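Long-range contacts in xyloglucan-specific endo-beta-1,4-glucanase BoGH9A (Bacteroides ovatus, PDB 6DHT), which cuts the beta-1,4-glucan backbone of xyloglucans at internal positions, releasing xyloglucan oligosaccharides: residues V143-S148 with T158-S163; L240-F245 with Q256-V261; W46-G51 with K85-V90. One frame throughout, in Å; residues are numbered along the deposited sequence.

Contact 1: residues V143-S148 with T158-S163; sequences VLIHPS and TIVSSS
Val143 and Val160 face each other as an antiparallel hydrogen-bonded pair, joined both ways: Val143 N gives to Val160 O at 2.9 Å, and Val160 N returns a nearly straight bond to Val143 O at 2.7 Å. This is the outer pairing of a small mixed sheet in the glycosyl hydrolase family 9 domain, with strand 159-160 at its margin and strand 143-145 next in. Leu144 and Ile159 follow as a non-hydrogen-bonded pair, and Ile145 N closes the ladder on Thr158 O (2.8 Å). CA-H...O contacts from Leu144 to Thr158 O and from Ile159 to Val143 O add to the backbone bonds.

On the face bearing Val143 and Val160, methyl CG2 of Val160 rests 3.4 Å from Val143 O, while CG1, turned beside its own backbone N (chi1 -62°), meets Ile145 CD1, the two side chains crossing at about a right angle. Val143 also packs on Val260 and Leu240. On the other face Leu144 and Ile159 lie alongside each other, Leu144 CD1 touching Ile159 CG1 at 3.8 Å. Beyond the ladder His146 turns from strand 159-160 toward Tyr259, the two rings meeting edge to face, and shares ND1 with the backbone N and the hydroxyl of Ser148. At the loop end Ile145 and Thr158 run side by side, Ile145 CG1 lying 3.8 Å from Thr158 CB.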
loop_
_atom_site.group_PDB
_atom_site.type_symbol
_atom_site.label_atom_id
_atom_site.label_comp_id
_atom_site.label_asym_id
_atom_site.label_seq_id
_atom_site.Cartn_x
_atom_site.Cartn_y
_atom_site.Cartn_z
ATOM N N VAL A 143 -28.500 -5.232 -0.044
ATOM C CA VAL A 143 -27.720 -5.351 1.180
ATOM C C VAL A 143 -28.572 -4.983 2.392
ATOM O O VAL A 143 -29.295 -3.995 2.363
ATOM C CB VAL A 143 -26.447 -4.445 1.087
ATOM C CG1 VAL A 143 -25.625 -4.485 2.369
ATOM C CG2 VAL A 143 -25.590 -4.880 -0.082
ATOM N N LEU A 144 -28.458 -5.777 3.448
ATOM C CA LEU A 144 -29.297 -5.631 4.637
ATOM C C LEU A 144 -28.662 -4.778 5.715
ATOM O O LEU A 144 -27.477 -4.918 6.021
ATOM C CB LEU A 144 -29.564 -7.008 5.245
ATOM C CG LEU A 144 -30.875 -7.707 4.885
ATOM C CD1 LEU A 144 -31.218 -7.579 3.411
ATOM C CD2 LEU A 144 -30.772 -9.170 5.288
ATOM N N ILE A 145 -29.458 -3.899 6.311
ATOM C CA ILE A 145 -29.057 -3.268 7.555
ATOM C C ILE A 145 -29.043 -4.342 8.633
ATOM O O ILE A 145 -30.093 -4.845 9.039
ATOM C CB ILE A 145 -30.029 -2.132 7.968
ATOM C CG1 ILE A 145 -30.069 -1.023 6.910
ATOM C CG2 ILE A 145 -29.653 -1.574 9.332
ATOM C CD1 ILE A 145 -28.772 -0.204 6.752
ATOM N N HIS A 146 -27.853 -4.724 9.070
ATOM C CA HIS A 146 -27.666 -5.605 10.208
ATOM C C HIS A 146 -28.280 -4.963 11.454
ATOM O O HIS A 146 -28.387 -3.744 11.523
ATOM C CB HIS A 146 -26.175 -5.818 10.408
ATOM C CG HIS A 146 -25.823 -6.924 11.347
ATOM N ND1 HIS A 146 -25.429 -6.696 12.647
ATOM C CD2 HIS A 146 -25.765 -8.264 11.168
ATOM C CE1 HIS A 146 -25.144 -7.845 13.228
ATOM N NE2 HIS A 146 -25.331 -8.814 12.348
ATOM N N PRO A 147 -28.719 -5.779 12.429
ATOM C CA PRO A 147 -29.253 -5.160 13.646
ATOM C C PRO A 147 -28.279 -4.183 14.316
ATOM O O PRO A 147 -28.728 -3.194 14.889
ATOM C CB PRO A 147 -29.526 -6.368 14.545
ATOM C CG PRO A 147 -29.880 -7.450 13.591
ATOM C CD PRO A 147 -28.985 -7.230 12.393
ATOM N N SER A 148 -26.976 -4.439 14.222
ATOM C CA SER A 148 -25.986 -3.548 14.827
ATOM C C SER A 148 -25.942 -2.172 14.147
ATOM O O SER A 148 -25.423 -1.208 14.716
ATOM C CB SER A 148 -24.601 -4.170 14.754
ATOM O OG SER A 148 -24.234 -4.381 13.402
ATOM N N THR A 158 -33.811 -3.619 6.731
ATOM C CA THR A 158 -33.995 -2.673 5.634
ATOM C C THR A 158 -32.975 -2.995 4.552
ATOM O O THR A 158 -31.831 -3.323 4.859
ATOM C CB THR A 158 -33.775 -1.219 6.081
ATOM O OG1 THR A 158 -34.722 -0.876 7.102
ATOM C CG2 THR A 158 -33.940 -0.265 4.913
ATOM N N ILE A 159 -33.404 -2.908 3.298
ATOM C CA ILE A 159 -32.553 -3.218 2.159
ATOM C C ILE A 159 -32.031 -1.929 1.547
ATOM O O ILE A 159 -32.798 -1.006 1.251
ATOM C CB ILE A 159 -33.319 -3.987 1.088
ATOM C CG1 ILE A 159 -33.779 -5.334 1.649
ATOM C CG2 ILE A 159 -32.450 -4.209 -0.153
ATOM C CD1 ILE A 159 -34.879 -5.984 0.851
ATOM N N VAL A 160 -30.715 -1.883 1.360
ATOM C CA VAL A 160 -30.053 -0.744 0.745
ATOM C C VAL A 160 -29.154 -1.201 -0.390
ATOM O O VAL A 160 -28.771 -2.372 -0.466
ATOM C CB VAL A 160 -29.206 0.054 1.768
ATOM C CG1 VAL A 160 -30.092 0.616 2.863
ATOM C CG2 VAL A 160 -28.108 -0.796 2.374
ATOM N N SER A 161 -28.814 -0.271 -1.270
ATOM C CA SER A 161 -27.840 -0.554 -2.312
ATOM C C SER A 161 -26.522 0.096 -1.898
ATOM O O SER A 161 -26.490 1.247 -1.465
ATOM C CB SER A 161 -28.321 -0.018 -3.649
ATOM O OG SER A 161 -27.390 -0.265 -4.686
ATOM N N SER A 162 -25.446 -0.674 -2.007
ATOM C CA SER A 162 -24.105 -0.204 -1.630
ATOM C C SER A 162 -23.080 -0.873 -2.562
ATOM O O SER A 162 -22.314 -1.759 -2.148
ATOM C CB SER A 162 -23.821 -0.548 -0.165
ATOM O OG SER A 162 -22.700 0.167 0.361
ATOM N N SER A 163 -23.091 -0.425 -3.815
ATOM C CA SER A 163 -22.399 -1.095 -4.905
ATOM C C SER A 163 -21.074 -0.419 -5.238
ATOM O O SER A 163 -20.821 0.709 -4.811
ATOM C CB SER A 163 -23.290 -1.110 -6.148
ATOM O OG SER A 163 -23.414 0.185 -6.701
#

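Contact 2: residues L240-F245 with Q256-V261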
loop_
_atom_site.group_PDB
_atom_site.type_symbol
_atom_site.label_atom_id
_atom_site.label_comp_id
_atom_site.label_asym_id
_atom_site.label_seq_id
_atom_site.Cartn_x
_atom_site.Cartn_y
_atom_site.Cartn_z
ATOM N N LEU A 240 -19.024 -3.666 4.814
ATOM C CA LEU A 240 -20.064 -4.386 4.104
ATOM C C LEU A 240 -19.546 -5.801 3.971
ATOM O O LEU A 240 -18.471 -6.030 3.417
ATOM C CB LEU A 240 -20.348 -3.731 2.761
ATOM C CG LEU A 240 -21.552 -4.240 1.955
ATOM C CD1 LEU A 240 -21.931 -3.244 0.887
ATOM C CD2 LEU A 240 -21.235 -5.575 1.305
ATOM N N THR A 241 -20.281 -6.766 4.528
ATOM C CA THR A 241 -19.727 -8.092 4.741
ATOM C C THR A 241 -20.794 -9.185 4.734
ATOM O O THR A 241 -21.985 -8.926 4.935
ATOM C CB THR A 241 -18.969 -8.133 6.106
ATOM O OG1 THR A 241 -18.297 -9.372 6.294
ATOM C CG2 THR A 241 -19.930 -7.843 7.282
ATOM N N THR A 242 -20.341 -10.401 4.479
ATOM C CA THR A 242 -21.140 -11.592 4.762
ATOM C C THR A 242 -20.888 -11.936 6.216
ATOM O O THR A 242 -19.950 -11.450 6.830
ATOM C CB THR A 242 -20.695 -12.736 3.864
ATOM O OG1 THR A 242 -19.276 -12.855 3.914
ATOM C CG2 THR A 242 -21.125 -12.505 2.440
ATOM N N PRO A 243 -21.730 -12.801 6.810
ATOM C CA PRO A 243 -21.442 -13.154 8.205
ATOM C C PRO A 243 -20.156 -13.959 8.388
ATOM O O PRO A 243 -19.431 -13.778 9.377
ATOM C CB PRO A 243 -22.663 -14.007 8.593
ATOM C CG PRO A 243 -23.744 -13.472 7.736
ATOM C CD PRO A 243 -23.090 -13.181 6.409
ATOM N N PHE A 244 -19.888 -14.874 7.458
ATOM C CA PHE A 244 -18.667 -15.663 7.458
ATOM C C PHE A 244 -17.863 -15.410 6.180
ATOM O O PHE A 244 -18.419 -15.092 5.138
ATOM C CB PHE A 244 -18.973 -17.178 7.500
ATOM C CG PHE A 244 -19.585 -17.659 8.788
ATOM C CD1 PHE A 244 -18.794 -17.893 9.902
ATOM C CD2 PHE A 244 -20.945 -17.906 8.868
ATOM C CE1 PHE A 244 -19.355 -18.338 11.091
ATOM C CE2 PHE A 244 -21.514 -18.359 10.052
ATOM C CZ PHE A 244 -20.714 -18.572 11.162
ATOM N N PHE A 245 -16.568 -15.626 6.260
ATOM C CA PHE A 245 -15.766 -15.687 5.047
ATOM C C PHE A 245 -16.287 -16.805 4.171
ATOM O O PHE A 245 -16.610 -17.885 4.677
ATOM C CB PHE A 245 -14.296 -15.952 5.367
ATOM C CG PHE A 245 -13.598 -14.808 6.018
ATOM C CD1 PHE A 245 -13.523 -13.566 5.390
ATOM C CD2 PHE A 245 -12.933 -14.987 7.217
ATOM C CE1 PHE A 245 -12.844 -12.508 5.987
ATOM C CE2 PHE A 245 -12.242 -13.953 7.816
ATOM C CZ PHE A 245 -12.180 -12.699 7.179
ATOM N N GLN A 256 -23.835 -16.166 0.260
ATOM C CA GLN A 256 -24.174 -15.575 1.554
ATOM C C GLN A 256 -24.798 -14.190 1.429
ATOM O O GLN A 256 -24.505 -13.436 0.499
ATOM C CB GLN A 256 -22.955 -15.485 2.461
ATOM C CG GLN A 256 -22.528 -16.766 3.100
ATOM C CD GLN A 256 -21.453 -16.533 4.144
ATOM O OE1 GLN A 256 -21.723 -16.015 5.231
ATOM N NE2 GLN A 256 -20.215 -16.858 3.795
ATOM N N GLN A 257 -25.653 -13.851 2.384
ATOM C CA GLN A 257 -26.289 -12.544 2.409
ATOM C C GLN A 257 -25.258 -11.477 2.804
ATOM O O GLN A 257 -24.394 -11.733 3.647
ATOM C CB GLN A 257 -27.477 -12.555 3.392
ATOM C CG GLN A 257 -28.151 -11.211 3.637
ATOM C CD GLN A 257 -28.802 -10.629 2.389
ATOM O OE1 GLN A 257 -28.417 -9.551 1.919
ATOM N NE2 GLN A 257 -29.804 -11.331 1.854
ATOM N N ARG A 258 -25.385 -10.298 2.199
ATOM C CA ARG A 258 -24.494 -9.158 2.463
ATOM C C ARG A 258 -25.146 -8.157 3.412
ATOM O O ARG A 258 -26.325 -7.816 3.255
ATOM C CB ARG A 258 -24.118 -8.469 1.140
ATOM C CG ARG A 258 -23.390 -9.375 0.151
ATOM C CD ARG A 258 -21.912 -9.494 0.459
ATOM N NE ARG A 258 -21.118 -8.524 -0.298
ATOM C CZ ARG A 258 -19.789 -8.586 -0.406
ATOM N NH1 ARG A 258 -19.086 -9.514 0.218
ATOM N NH2 ARG A 258 -19.158 -7.672 -1.127
ATOM N N TYR A 259 -24.371 -7.696 4.393
ATOM C CA TYR A 259 -24.843 -6.762 5.415
ATOM C C TYR A 259 -23.937 -5.548 5.531
ATOM O O TYR A 259 -22.747 -5.659 5.264
ATOM C CB TYR A 259 -24.848 -7.413 6.799
ATOM C CG TYR A 259 -25.789 -8.585 6.969
ATOM C CD1 TYR A 259 -25.392 -9.861 6.633
ATOM C CD2 TYR A 259 -27.056 -8.404 7.497
ATOM C CE1 TYR A 259 -26.239 -10.941 6.791
ATOM C CE2 TYR A 259 -27.916 -9.484 7.668
ATOM C CZ TYR A 259 -27.498 -10.745 7.306
ATOM O OH TYR A 259 -28.333 -11.831 7.464
ATOM N N VAL A 260 -24.496 -4.415 5.933
ATOM C CA VAL A 260 -23.696 -3.329 6.510
ATOM C C VAL A 260 -23.874 -3.392 8.019
ATOM O O VAL A 260 -24.975 -3.662 8.525
ATOM C CB VAL A 260 -24.019 -1.912 5.948
ATOM C CG1 VAL A 260 -23.725 -1.839 4.445
ATOM C CG2 VAL A 260 -25.451 -1.514 6.236
ATOM N N VAL A 261 -22.781 -3.209 8.738
ATOM C CA VAL A 261 -22.778 -3.330 10.182
ATOM C C VAL A 261 -22.504 -2.001 10.895
ATOM O O VAL A 261 -22.362 -0.940 10.256
ATOM C CB VAL A 261 -21.785 -4.399 10.610
ATOM C CG1 VAL A 261 -22.150 -5.732 9.968
ATOM C CG2 VAL A 261 -20.365 -4.000 10.206
#
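Gln256 lays its side-chain amide against the backbone of Phe244 and bonds it twice. Its OE1 takes Phe244 N on a lone pair in the amide plane (3.1 Å), and its NE2 gives to Phe244 O at 2.9 Å from above the carbonyl plane; NE2 also bonds Glu246 OE1. Thr242 OG1 reaches the same Phe244 O from the opposite face (2.7 Å). A leucine in place of Gln256 would probably leave Phe244 N without its acceptor and Phe244 O and Glu246 each short of a donor, the 242-245 backbone less firmly held.

Thr242 CG2 packs on Gln256 CB at 3.5 Å, and the Pro243 and Tyr259 side chains cross at about a right angle, Pro243 CG 3.7 Å from Tyr259 CE1. Leu240 CD2 lies over one face of the Arg258 guanidinium, 3.4 Å from NE; bends at chi2 and chi3 set this group where NE pairs with Asp140 in a salt bridge and NH1 bonds Tyr172 O.

The backbones are joined at Thr241 and Tyr259, which exchange bonds in both directions. This antiparallel pair lies inside the small mixed sheet of the family 9 domain, and the loop after strand 239-241 brings the Phe245 side chain to about 4 Å from that of Asp171, the predicted nucleophile, at the active site.

Contact 3: residues W46-G51 with K85-V90; sequences WDAVSG and KYILKV
Trp46 and Ile87 form the close-packed part, an antiparallel hydrogen-bonded pair in which Trp46 N gives to Ile87 O at 2.8 Å and Ile87 N to Trp46 O at 2.7 Å. Ala48 N adds a third bond, to Lys85 O (3.0 Å), where strand 42-47 ends. The methyl of Ala48 fits between two side chains, 3.8 Å from both Lys85 CG and Ile87 CG1. Tyr86 brings its ring edge to Trp46 O, and its OH is hydrogen-bonded to Thr82 O.

The exposed lysines are the loose part. Lys89 crosses the Trp46 indole obliquely, CG 4.1 Å from CD1 and CD about as far from NE1, and Lys85 stretches out fully extended. Waters gather at the Asp47 carboxylate: water 2 links OD1 to Lys85 O, whereas water 1 holds OD2 and Tyr86 OH weakly. With CG anti to the backbone N (chi1 -178°), Asp47 places OD1 to accept from Val49 N at 2.9 Å, an Asx turn, and from Ser50 N; Gly51 N bonds separately back to Asp47 O as the chain heads for strand 53-58.

The ladder pairs the two inner strands, 42-47 and 84-90, of a four-stranded antiparallel sheet in the N-terminal Ig-like domain of this cellulase.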
loop_
_atom_site.group_PDB
_atom_site.type_symbol
_atom_site.label_atom_id
_atom_site.label_comp_id
_atom_site.label_asym_id
_atom_site.label_seq_id
_atom_site.Cartn_x
_atom_site.Cartn_y
_atom_site.Cartn_z
ATOM N N TRP A 46 29.886 -8.669 -16.751
ATOM C CA TRP A 46 30.115 -8.712 -18.197
ATOM C C TRP A 46 28.969 -8.099 -18.984
ATOM O O TRP A 46 27.812 -8.257 -18.613
ATOM C CB TRP A 46 30.231 -10.172 -18.643
ATOM C CG TRP A 46 31.329 -10.923 -17.989
ATOM C CD1 TRP A 46 31.241 -11.710 -16.885
ATOM C CD2 TRP A 46 32.697 -10.955 -18.403
ATOM N NE1 TRP A 46 32.478 -12.237 -16.584
ATOM C CE2 TRP A 46 33.387 -11.776 -17.497
ATOM C CE3 TRP A 46 33.405 -10.347 -19.438
ATOM C CZ2 TRP A 46 34.756 -12.022 -17.603
ATOM C CZ3 TRP A 46 34.763 -10.594 -19.544
ATOM C CH2 TRP A 46 35.421 -11.421 -18.630
ATOM N N ASP A 47 29.278 -7.419 -20.077
ATOM C CA ASP A 47 28.253 -6.967 -21.008
ATOM C C ASP A 47 27.701 -8.217 -21.693
ATOM O O ASP A 47 28.455 -8.982 -22.301
ATOM C CB ASP A 47 28.858 -5.977 -22.014
ATOM C CG ASP A 47 27.836 -5.407 -22.992
ATOM O OD1 ASP A 47 27.039 -6.174 -23.561
ATOM O OD2 ASP A 47 27.838 -4.170 -23.213
ATOM N N ALA A 48 26.398 -8.449 -21.586
ATOM C CA ALA A 48 25.822 -9.716 -22.026
ATOM C C ALA A 48 25.867 -9.870 -23.541
ATOM O O ALA A 48 25.863 -10.988 -24.057
ATOM C CB ALA A 48 24.381 -9.852 -21.524
ATOM N N VAL A 49 25.904 -8.749 -24.245
ATOM C CA VAL A 49 25.880 -8.741 -25.700
ATOM C C VAL A 49 27.294 -8.807 -26.292
ATOM O O VAL A 49 27.583 -9.683 -27.101
ATOM C CB VAL A 49 25.201 -7.476 -26.225
ATOM C CG1 VAL A 49 24.997 -7.561 -27.727
ATOM C CG2 VAL A 49 23.867 -7.263 -25.527
ATOM N N SER A 50 28.154 -7.871 -25.892
ATOM C CA SER A 50 29.504 -7.740 -26.445
ATOM C C SER A 50 30.489 -8.719 -25.804
ATOM O O SER A 50 31.550 -9.019 -26.364
ATOM C CB SER A 50 30.020 -6.322 -26.235
ATOM O OG SER A 50 30.353 -6.130 -24.873
ATOM N N GLY A 51 30.158 -9.201 -24.619
ATOM C CA GLY A 51 31.038 -10.092 -23.891
ATOM C C GLY A 51 32.202 -9.362 -23.250
ATOM O O GLY A 51 33.133 -9.982 -22.725
ATOM N N LYS A 85 22.145 -4.819 -20.893
ATOM C CA LYS A 85 21.954 -6.111 -20.244
ATOM C C LYS A 85 23.317 -6.661 -19.882
ATOM O O LYS A 85 24.242 -6.608 -20.695
ATOM C CB LYS A 85 21.220 -7.080 -21.175
ATOM C CG LYS A 85 20.958 -8.440 -20.566
ATOM C CD LYS A 85 20.273 -9.387 -21.553
ATOM C CE LYS A 85 20.122 -10.765 -20.943
ATOM N NZ LYS A 85 19.364 -11.714 -21.814
ATOM N N TYR A 86 23.437 -7.160 -18.658
ATOM C CA TYR A 86 24.727 -7.533 -18.081
ATOM C C TYR A 86 24.653 -8.917 -17.451
ATOM O O TYR A 86 23.568 -9.419 -17.138
ATOM C CB TYR A 86 25.165 -6.509 -17.024
ATOM C CG TYR A 86 25.422 -5.152 -17.606
ATOM C CD1 TYR A 86 26.673 -4.821 -18.116
ATOM C CD2 TYR A 86 24.412 -4.207 -17.671
ATOM C CE1 TYR A 86 26.906 -3.599 -18.663
ATOM C CE2 TYR A 86 24.634 -2.976 -18.218
ATOM C CZ TYR A 86 25.896 -2.672 -18.712
ATOM O OH TYR A 86 26.148 -1.447 -19.270
ATOM N N ILE A 87 25.815 -9.540 -17.285
ATOM C CA ILE A 87 25.904 -10.798 -16.564
ATOM C C ILE A 87 26.771 -10.630 -15.329
ATOM O O ILE A 87 27.889 -10.124 -15.422
ATOM C CB ILE A 87 26.551 -11.896 -17.425
ATOM C CG1 ILE A 87 25.838 -12.030 -18.773
ATOM C CG2 ILE A 87 26.557 -13.234 -16.672
ATOM C CD1 ILE A 87 26.661 -12.828 -19.794
ATOM N N LEU A 88 26.249 -11.051 -14.186
ATOM C CA LEU A 88 26.997 -11.057 -12.940
ATOM C C LEU A 88 27.495 -12.480 -12.714
ATOM O O LEU A 88 26.693 -13.387 -12.561
ATOM C CB LEU A 88 26.099 -10.634 -11.768
ATOM C CG LEU A 88 26.758 -10.361 -10.403
ATOM C CD1 LEU A 88 25.761 -9.657 -9.487
ATOM C CD2 LEU A 88 27.212 -11.569 -9.707
ATOM N N LYS A 89 28.810 -12.665 -12.683
ATOM C CA LYS A 89 29.392 -13.978 -12.383
ATOM C C LYS A 89 30.074 -13.945 -11.017
ATOM O O LYS A 89 30.881 -13.052 -10.747
ATOM C CB LYS A 89 30.394 -14.402 -13.465
ATOM C CG LYS A 89 29.773 -14.917 -14.760
ATOM C CD LYS A 89 30.743 -15.869 -15.481
ATOM C CE LYS A 89 30.272 -16.247 -16.882
ATOM N NZ LYS A 89 28.822 -16.617 -16.934
ATOM N N VAL A 90 29.724 -14.909 -10.169
ATOM C CA VAL A 90 30.322 -15.083 -8.846
ATOM C C VAL A 90 30.584 -16.557 -8.655
ATOM O O VAL A 90 29.640 -17.346 -8.608
ATOM C CB VAL A 90 29.385 -14.705 -7.674
ATOM C CG1 VAL A 90 30.190 -14.574 -6.384
ATOM C CG2 VAL A 90 28.664 -13.461 -7.955
HETATM O O HOH W 1 25.416 -1.775 -22.659
HETATM O O HOH W 2 24.698 -4.790 -22.876
#

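Overall arrangement
Contacts 1 and 2 belong to one mixed sheet of the catalytic domain, their centres about 9 Å apart: strands 143-145 and 259-260 are neighbours, and Leu144 probably bonds through its backbone to Arg258 and Val260. Contact 1 closes the outer margin with mostly apolar side chains, while contact 2, with half of its touching residues buried, adds a polar network, extended by the pairing of Arg258 with Asp140 just outside it, and leads toward the active site. Contact 3 stands apart in the Ig-like domain, its centre about 61 Å from that of contact 1 and 55 Å from that of contact 2. It is a surface pairing, with lysines, waters and an Asx turn around its ladder.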